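Local coordinates for ATP synthase epsilon chain (Caldalkalibacillus thermarum TA2.A1, PDB 5IK2), which is the ATP-binding epsilon subunit of the rotary F-type ATP synthase, which probably makes ATP from ADP using a proton gradient, at residues Glu58-Gly66 with Ile77-Ile88; Thr3-Pro11 with Gln17-Ala25. The protein carries 2 engineered substitutions. All coordinates share one frame; numbering follows the deposited sequence.

How the contacts relate
Both contacts are antiparallel strand pairings within the beta-sandwich domain. Contact 1 is the more central, with its centre about 5 Å from the centre of the chain. The centre of contact 2 is about 12 Å from the centre of the chain, and the contact is only partly buried. Strands 4-9 and 74-79 are parallel neighbours and join the two. Ile77 N probably bonds to Asp7 O, and Ile77 O to Val9 N. Contact 1 has a polar face of hydroxyls, a water and a glutamate, and it holds two ATP-binding residues. Its apolar face enters the core. Contact 2 also has one apolar face, but its polar face is more open and lies away from the ATP site.

Contact 1: residues Glu58-Gly66 with Ile77-Ile88; sequences ETLIAVSGG and ILADTAELPEEI
Thr81 OG1 is gripped by two groups. Ser64 OG donates to Thr81 OG1 at 2.6 Å, and water 1 bonds to Thr81 OG1 from over the face of Ala62 and Glu83. That water also donates to Ala62 O and to Glu83 OE1, each at 2.9 Å. Both hydroxyls sit between the backbone N and carbonyl carbon (chi1 78° in Ser64, 54° in Thr81), which turns them to each other. Arg123 adds a weak bond to Ser64 OG, and Arg127 forms a salt bridge with Glu83. An alanine at Ser64 is likely to leave Thr81 OG1 without its direct donor and Arg123 without this weak partner. Thr81 and Glu83 bind ATP, though this chain holds none.

The backbones pair antiparallel, with Ala62 N 2.9 Å from Glu83 O. Asp80 and Thr81 both face Ser64, a classic beta bulge. On the reverse face, Val63 CG1 meets Ala79 CB at 3.5 Å. Leu84 CD2 lies 3.8 Å from Ile61 CG1.

Strand 48-54 pairs along the other edge of strand 57-64. Helix 114-133 packs on the Ala62 face, while Ile8 of strand 4-9 meets Ile61 and Ala82 on the other.

Contact 2: residues Thr3-Pro11 with Gln17-Ala25; sequences TVQVDIVTP and QGEADIVIA
Val6 packs against Gly18, Ala20 and Val23 with three of its side-chain atoms. Its CB lies 3.8 Å from Gly18 O, the carbonyl that also accepts Val6 N. Val6 CG1 stands anti to the backbone N and Val6 CG2 beside it. Val6 CG2 reaches Ala20 CB at 3.7 Å. Val6 CG2 also meets Val23 CG2, at 3.4 Å, and Val6 CG1 touches that same methyl farther off. The two valine side chains run past one another head to tail. The second strand breaks at Asp21 and runs on as 22-25, which probably is what turns Val23 toward Val6. Asp21 OD2 is bonded to the backbone N of Gly55.

The backbones form an antiparallel ladder. Val4 and Ala20 exchange two bonds, and the one from Ala20 N to Val4 O is nearly straight (173°). Val6 N bonds to Gly18 O, while the return bond from Gly18 N to Val6 O is weak. Gly18 has backbone angles at which a CB would jam against the carbonyl of Gln17.

Gln5 and Glu19 cross on the other face. The Gln5 chain bends at chi2 (77°), which brings its amide back over the second strand. Gln5 OE1 lies 3.2 Å from Glu19 CG, and Gln5 NE2 is 3.3 Å from Gly18 C. The amide and carboxylate planes are 16° apart. Thr3 OG1 lies 3.5 Å from Glu19 CD, with the two side chains roughly at right angles. Asp7 OD1 meets Gln17 CG, but the main partner of Asp7 is Lys74, in a salt bridge.

Backbone bonds therefore set the register. Val4, Val6 and Ala20 give one face to the sandwich interior. On the opposite face the polar side chains touch mainly through carbon, so their polar ends add little direct bonding between the strands.

Contact 1: residues Glu58-Gly66 with Ile77-Ile88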
loop_
_atom_site.group_PDB
_atom_site.type_symbol
_atom_site.label_atom_id
_atom_site.label_comp_id
_atom_site.label_asym_id
_atom_site.label_seq_id
_atom_site.Cartn_x
_atom_site.Cartn_y
_atom_site.Cartn_z
ATOM N N GLU H 58 -54.511 -24.304 39.507
ATOM C CA GLU H 58 -55.077 -22.973 39.240
ATOM C C GLU H 58 -54.026 -22.093 38.568
ATOM O O GLU H 58 -52.851 -22.138 38.937
ATOM C CB GLU H 58 -55.552 -22.304 40.532
ATOM C CG GLU H 58 -57.000 -22.604 40.892
ATOM C CD GLU H 58 -57.500 -21.813 42.092
ATOM O OE1 GLU H 58 -56.964 -20.716 42.373
ATOM O OE2 GLU H 58 -58.445 -22.290 42.756
ATOM N N THR H 59 -54.464 -21.294 37.595
ATOM C CA THR H 59 -53.589 -20.370 36.864
ATOM C C THR H 59 -54.259 -18.999 36.760
ATOM O O THR H 59 -55.370 -18.891 36.239
ATOM C CB THR H 59 -53.282 -20.894 35.444
ATOM O OG1 THR H 59 -52.862 -22.261 35.513
ATOM C CG2 THR H 59 -52.188 -20.067 34.775
ATOM N N LEU H 60 -53.584 -17.965 37.269
ATOM C CA LEU H 60 -54.038 -16.578 37.137
ATOM C C LEU H 60 -53.333 -15.915 35.956
ATOM O O LEU H 60 -52.114 -16.017 35.830
ATOM C CB LEU H 60 -53.737 -15.784 38.412
ATOM C CG LEU H 60 -54.343 -16.280 39.729
ATOM C CD1 LEU H 60 -53.926 -15.366 40.871
ATOM C CD2 LEU H 60 -55.860 -16.368 39.656
ATOM N N ILE H 61 -54.108 -15.250 35.097
ATOM C CA ILE H 61 -53.580 -14.438 34.000
ATOM C C ILE H 61 -54.018 -12.994 34.240
ATOM O O ILE H 61 -55.212 -12.723 34.366
ATOM C CB ILE H 61 -54.100 -14.906 32.618
ATOM C CG1 ILE H 61 -53.809 -16.402 32.401
ATOM C CG2 ILE H 61 -53.482 -14.075 31.495
ATOM C CD1 ILE H 61 -54.911 -17.333 32.867
ATOM N N ALA H 62 -53.052 -12.079 34.305
ATOM C CA ALA H 62 -53.337 -10.649 34.461
ATOM C C ALA H 62 -53.851 -10.095 33.137
ATOM O O ALA H 62 -53.088 -9.994 32.185
ATOM C CB ALA H 62 -52.083 -9.901 34.900
ATOM N N VAL H 63 -55.139 -9.752 33.083
ATOM C CA VAL H 63 -55.786 -9.257 31.859
ATOM C C VAL H 63 -56.280 -7.821 32.050
ATOM O O VAL H 63 -56.902 -7.506 33.068
ATOM C CB VAL H 63 -56.974 -10.164 31.448
ATOM C CG1 VAL H 63 -57.715 -9.596 30.237
ATOM C CG2 VAL H 63 -56.481 -11.580 31.166
ATOM N N SER H 64 -56.001 -6.964 31.065
ATOM C CA SER H 64 -56.491 -5.580 31.051
ATOM C C SER H 64 -56.972 -5.194 29.651
ATOM O O SER H 64 -56.339 -5.547 28.655
ATOM C CB SER H 64 -55.399 -4.610 31.519
ATOM O OG SER H 64 -54.445 -4.353 30.501
ATOM N N GLY H 65 -58.091 -4.473 29.593
ATOM C CA GLY H 65 -58.659 -3.994 28.337
ATOM C C GLY H 65 -59.082 -5.114 27.407
ATOM O O GLY H 65 -58.717 -5.112 26.229
ATOM N N GLY H 66 -59.850 -6.066 27.937
ATOM C CA GLY H 66 -60.288 -7.239 27.174
ATOM C C GLY H 66 -61.771 -7.530 27.244
ATOM O O GLY H 66 -62.500 -6.912 28.020
ATOM N N ILE H 77 -60.843 -15.162 24.953
ATOM C CA ILE H 77 -60.629 -13.880 25.627
ATOM C C ILE H 77 -59.583 -13.098 24.831
ATOM O O ILE H 77 -58.414 -13.480 24.796
ATOM C CB ILE H 77 -60.183 -14.063 27.099
ATOM C CG1 ILE H 77 -61.351 -14.588 27.941
ATOM C CG2 ILE H 77 -59.671 -12.748 27.691
ATOM C CD1 ILE H 77 -60.961 -15.088 29.315
ATOM N N LEU H 78 -60.024 -12.015 24.191
ATOM C CA LEU H 78 -59.148 -11.093 23.466
ATOM C C LEU H 78 -58.937 -9.854 24.335
ATOM O O LEU H 78 -59.910 -9.267 24.809
ATOM C CB LEU H 78 -59.772 -10.703 22.119
ATOM C CG LEU H 78 -59.659 -11.724 20.979
ATOM C CD1 LEU H 78 -60.493 -12.971 21.242
ATOM C CD2 LEU H 78 -60.065 -11.087 19.659
ATOM N N ALA H 79 -57.677 -9.462 24.541
ATOM C CA ALA H 79 -57.334 -8.344 25.435
ATOM C C ALA H 79 -56.093 -7.579 24.986
ATOM O O ALA H 79 -55.268 -8.109 24.248
ATOM C CB ALA H 79 -57.140 -8.857 26.852
ATOM N N ASP H 80 -55.969 -6.335 25.451
ATOM C CA ASP H 80 -54.812 -5.481 25.141
ATOM C C ASP H 80 -53.525 -6.120 25.648
ATOM O O ASP H 80 -52.544 -6.228 24.911
ATOM C CB ASP H 80 -54.948 -4.090 25.782
ATOM C CG ASP H 80 -56.102 -3.274 25.213
ATOM O OD1 ASP H 80 -56.703 -3.668 24.191
ATOM O OD2 ASP H 80 -56.405 -2.216 25.801
ATOM N N THR H 81 -53.545 -6.530 26.914
ATOM C CA THR H 81 -52.426 -7.228 27.535
ATOM C C THR H 81 -52.921 -8.435 28.329
ATOM O O THR H 81 -53.990 -8.392 28.941
ATOM C CB THR H 81 -51.633 -6.297 28.470
ATOM O OG1 THR H 81 -52.519 -5.706 29.426
ATOM C CG2 THR H 81 -50.951 -5.198 27.677
ATOM N N ALA H 82 -52.131 -9.506 28.294
ATOM C CA ALA H 82 -52.389 -10.721 29.068
ATOM C C ALA H 82 -51.051 -11.370 29.422
ATOM O O ALA H 82 -50.249 -11.645 28.529
ATOM C CB ALA H 82 -53.264 -11.679 28.277
ATOM N N GLU H 83 -50.803 -11.586 30.714
ATOM C CA GLU H 83 -49.553 -12.198 31.171
ATOM C C GLU H 83 -49.783 -13.238 32.261
ATOM O O GLU H 83 -50.567 -13.017 33.185
ATOM C CB GLU H 83 -48.582 -11.139 31.707
ATOM C CG GLU H 83 -48.125 -10.095 30.690
ATOM C CD GLU H 83 -48.912 -8.792 30.719
ATOM O OE1 GLU H 83 -49.713 -8.563 31.650
ATOM O OE2 GLU H 83 -48.710 -7.975 29.798
ATOM N N LEU H 84 -49.075 -14.363 32.145
ATOM C CA LEU H 84 -48.943 -15.342 33.227
ATOM C C LEU H 84 -47.985 -14.760 34.280
ATOM O O LEU H 84 -47.241 -13.826 33.971
ATOM C CB LEU H 84 -48.378 -16.659 32.682
ATOM C CG LEU H 84 -49.192 -17.390 31.608
ATOM C CD1 LEU H 84 -48.307 -18.352 30.829
ATOM C CD2 LEU H 84 -50.371 -18.124 32.228
ATOM N N PRO H 85 -47.988 -15.304 35.521
ATOM C CA PRO H 85 -47.138 -14.742 36.589
ATOM C C PRO H 85 -45.649 -14.619 36.242
ATOM O O PRO H 85 -45.036 -13.587 36.527
ATOM C CB PRO H 85 -47.332 -15.733 37.744
ATOM C CG PRO H 85 -48.667 -16.342 37.497
ATOM C CD PRO H 85 -48.742 -16.476 36.006
ATOM N N GLU H 86 -45.093 -15.659 35.619
ATOM C CA GLU H 86 -43.661 -15.714 35.282
ATOM C C GLU H 86 -43.178 -14.670 34.258
ATOM O O GLU H 86 -41.997 -14.317 34.258
ATOM C CB GLU H 86 -43.247 -17.128 34.818
ATOM C CG GLU H 86 -43.850 -17.619 33.494
ATOM C CD GLU H 86 -45.052 -18.543 33.655
ATOM O OE1 GLU H 86 -45.816 -18.387 34.636
ATOM O OE2 GLU H 86 -45.240 -19.422 32.784
ATOM N N GLU H 87 -44.079 -14.182 33.403
ATOM C CA GLU H 87 -43.712 -13.253 32.318
ATOM C C GLU H 87 -44.150 -11.788 32.557
ATOM O O GLU H 87 -44.333 -11.028 31.601
ATOM C CB GLU H 87 -44.219 -13.795 30.964
ATOM C CG GLU H 87 -45.732 -13.786 30.754
ATOM C CD GLU H 87 -46.201 -14.695 29.621
ATOM O OE1 GLU H 87 -45.370 -15.173 28.818
ATOM O OE2 GLU H 87 -47.422 -14.936 29.532
ATOM N N ILE H 88 -44.274 -11.398 33.831
ATOM C CA ILE H 88 -44.617 -10.026 34.230
ATOM C C ILE H 88 -43.365 -9.322 34.757
ATOM O O ILE H 88 -42.680 -9.849 35.637
ATOM C CB ILE H 88 -45.712 -10.016 35.328
ATOM C CG1 ILE H 88 -47.050 -10.494 34.749
ATOM C CG2 ILE H 88 -45.881 -8.624 35.940
ATOM C CD1 ILE H 88 -48.058 -10.941 35.788
HETATM O O HOH W 1 -52.346 -7.283 31.516
#

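Contact 2: residues Thr3-Pro11 with Gln17-Ala25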
loop_
_atom_site.group_PDB
_atom_site.type_symbol
_atom_site.label_atom_id
_atom_site.label_comp_id
_atom_site.label_asym_id
_atom_site.label_seq_id
_atom_site.Cartn_x
_atom_site.Cartn_y
_atom_site.Cartn_z
ATOM N N THR H 3 -64.845 -30.695 30.095
ATOM C CA THR H 3 -63.996 -29.471 29.961
ATOM C C THR H 3 -64.373 -28.654 28.721
ATOM O O THR H 3 -65.201 -29.082 27.911
ATOM C CB THR H 3 -62.489 -29.824 29.895
ATOM O OG1 THR H 3 -62.210 -30.568 28.702
ATOM C CG2 THR H 3 -62.063 -30.637 31.112
ATOM N N VAL H 4 -63.766 -27.475 28.594
ATOM C CA VAL H 4 -63.941 -26.606 27.425
ATOM C C VAL H 4 -62.598 -25.978 27.043
ATOM O O VAL H 4 -61.814 -25.611 27.921
ATOM C CB VAL H 4 -65.013 -25.513 27.681
ATOM C CG1 VAL H 4 -64.589 -24.544 28.784
ATOM C CG2 VAL H 4 -65.343 -24.764 26.395
ATOM N N GLN H 5 -62.342 -25.862 25.740
ATOM C CA GLN H 5 -61.085 -25.294 25.237
ATOM C C GLN H 5 -61.092 -23.777 25.458
ATOM O O GLN H 5 -62.086 -23.111 25.158
ATOM C CB GLN H 5 -60.893 -25.629 23.749
ATOM C CG GLN H 5 -59.469 -25.449 23.226
ATOM C CD GLN H 5 -58.520 -26.579 23.623
ATOM O OE1 GLN H 5 -58.851 -27.762 23.499
ATOM N NE2 GLN H 5 -57.323 -26.216 24.083
ATOM N N VAL H 6 -59.988 -23.250 25.993
ATOM C CA VAL H 6 -59.864 -21.831 26.345
ATOM C C VAL H 6 -58.651 -21.225 25.649
ATOM O O VAL H 6 -57.571 -21.816 25.668
ATOM C CB VAL H 6 -59.684 -21.623 27.868
ATOM C CG1 VAL H 6 -59.807 -20.145 28.233
ATOM C CG2 VAL H 6 -60.689 -22.451 28.657
ATOM N N ASP H 7 -58.838 -20.047 25.052
ATOM C CA ASP H 7 -57.746 -19.262 24.471
ATOM C C ASP H 7 -57.776 -17.838 25.026
ATOM O O ASP H 7 -58.764 -17.124 24.845
ATOM C CB ASP H 7 -57.864 -19.207 22.939
ATOM C CG ASP H 7 -57.421 -20.497 22.249
ATOM O OD1 ASP H 7 -56.902 -21.423 22.907
ATOM O OD2 ASP H 7 -57.596 -20.581 21.018
ATOM N N ILE H 8 -56.702 -17.447 25.716
ATOM C CA ILE H 8 -56.462 -16.052 26.094
ATOM C C ILE H 8 -55.401 -15.512 25.137
ATOM O O ILE H 8 -54.284 -16.029 25.090
ATOM C CB ILE H 8 -56.005 -15.917 27.564
ATOM C CG1 ILE H 8 -57.156 -16.304 28.502
ATOM C CG2 ILE H 8 -55.531 -14.492 27.861
ATOM C CD1 ILE H 8 -56.747 -16.550 29.937
ATOM N N VAL H 9 -55.765 -14.471 24.388
ATOM C CA VAL H 9 -54.971 -13.966 23.264
ATOM C C VAL H 9 -54.851 -12.434 23.341
ATOM O O VAL H 9 -55.731 -11.761 23.881
ATOM C CB VAL H 9 -55.621 -14.418 21.926
ATOM C CG1 VAL H 9 -54.963 -13.768 20.714
ATOM C CG2 VAL H 9 -55.569 -15.937 21.805
ATOM N N THR H 10 -53.738 -11.905 22.828
ATOM C CA THR H 10 -53.542 -10.465 22.622
ATOM C C THR H 10 -53.365 -10.212 21.114
ATOM O O THR H 10 -53.343 -11.168 20.336
ATOM C CB THR H 10 -52.321 -9.944 23.421
ATOM O OG1 THR H 10 -51.104 -10.413 22.825
ATOM C CG2 THR H 10 -52.381 -10.399 24.873
ATOM N N PRO H 11 -53.246 -8.933 20.688
ATOM C CA PRO H 11 -52.936 -8.664 19.273
ATOM C C PRO H 11 -51.642 -9.298 18.736
ATOM O O PRO H 11 -51.548 -9.557 17.533
ATOM C CB PRO H 11 -52.821 -7.138 19.229
ATOM C CG PRO H 11 -53.730 -6.671 20.303
ATOM C CD PRO H 11 -53.636 -7.698 21.395
ATOM N N GLN H 17 -53.405 -21.580 26.385
ATOM C CA GLN H 17 -54.074 -22.585 25.558
ATOM C C GLN H 17 -54.236 -23.868 26.372
ATOM O O GLN H 17 -53.272 -24.342 26.976
ATOM C CB GLN H 17 -53.260 -22.876 24.294
ATOM C CG GLN H 17 -53.327 -21.790 23.234
ATOM C CD GLN H 17 -52.618 -22.189 21.949
ATOM O OE1 GLN H 17 -51.463 -22.622 21.980
ATOM N NE2 GLN H 17 -53.299 -22.046 20.812
ATOM N N GLY H 18 -55.447 -24.421 26.386
ATOM C CA GLY H 18 -55.725 -25.663 27.115
ATOM C C GLY H 18 -57.197 -25.883 27.400
ATOM O O GLY H 18 -58.021 -24.994 27.180
ATOM N N GLU H 19 -57.517 -27.078 27.889
ATOM C CA GLU H 19 -58.881 -27.436 28.276
ATOM C C GLU H 19 -59.070 -27.222 29.774
ATOM O O GLU H 19 -58.315 -27.773 30.576
ATOM C CB GLU H 19 -59.180 -28.888 27.907
ATOM C CG GLU H 19 -59.275 -29.122 26.409
ATOM C CD GLU H 19 -59.949 -30.435 26.067
ATOM O OE1 GLU H 19 -59.474 -31.490 26.543
ATOM O OE2 GLU H 19 -60.953 -30.410 25.320
ATOM N N ALA H 20 -60.081 -26.430 30.135
ATOM C CA ALA H 20 -60.342 -26.043 31.525
ATOM C C ALA H 20 -61.681 -26.578 32.028
ATOM O O ALA H 20 -62.624 -26.746 31.254
ATOM C CB ALA H 20 -60.318 -24.531 31.647
ATOM N N ASP H 21 -61.751 -26.835 33.333
ATOM C CA ASP H 21 -62.999 -27.231 33.990
ATOM C C ASP H 21 -63.937 -26.037 34.107
ATOM O O ASP H 21 -65.126 -26.144 33.809
ATOM C CB ASP H 21 -62.725 -27.806 35.385
ATOM C CG ASP H 21 -61.970 -29.120 35.340
ATOM O OD1 ASP H 21 -62.391 -30.033 34.600
ATOM O OD2 ASP H 21 -60.959 -29.249 36.055
ATOM N N ILE H 22 -63.388 -24.909 34.555
ATOM C CA ILE H 22 -64.123 -23.648 34.663
ATOM C C ILE H 22 -63.179 -22.461 34.436
ATOM O O ILE H 22 -62.009 -22.512 34.821
ATOM C CB ILE H 22 -64.847 -23.538 36.031
ATOM C CG1 ILE H 22 -65.696 -22.260 36.107
ATOM C CG2 ILE H 22 -63.863 -23.601 37.197
ATOM C CD1 ILE H 22 -66.727 -22.274 37.217
ATOM N N VAL H 23 -63.699 -21.409 33.803
ATOM C CA VAL H 23 -62.961 -20.167 33.553
ATOM C C VAL H 23 -63.643 -19.035 34.322
ATOM O O VAL H 23 -64.740 -18.604 33.958
ATOM C CB VAL H 23 -62.914 -19.831 32.043
ATOM C CG1 VAL H 23 -62.147 -18.533 31.793
ATOM C CG2 VAL H 23 -62.289 -20.979 31.264
ATOM N N ILE H 24 -62.990 -18.563 35.385
ATOM C CA ILE H 24 -63.524 -17.491 36.222
ATOM C C ILE H 24 -63.014 -16.153 35.681
ATOM O O ILE H 24 -61.812 -15.879 35.731
ATOM C CB ILE H 24 -63.112 -17.650 37.709
ATOM C CG1 ILE H 24 -63.421 -19.063 38.241
ATOM C CG2 ILE H 24 -63.788 -16.588 38.575
ATOM C CD1 ILE H 24 -64.890 -19.444 38.259
ATOM N N ALA H 25 -63.930 -15.338 35.158
ATOM C CA ALA H 25 -63.605 -14.026 34.590
ATOM C C ALA H 25 -64.533 -12.960 35.166
ATOM O O ALA H 25 -65.727 -13.209 35.355
ATOM C CB ALA H 25 -63.727 -14.068 33.076
#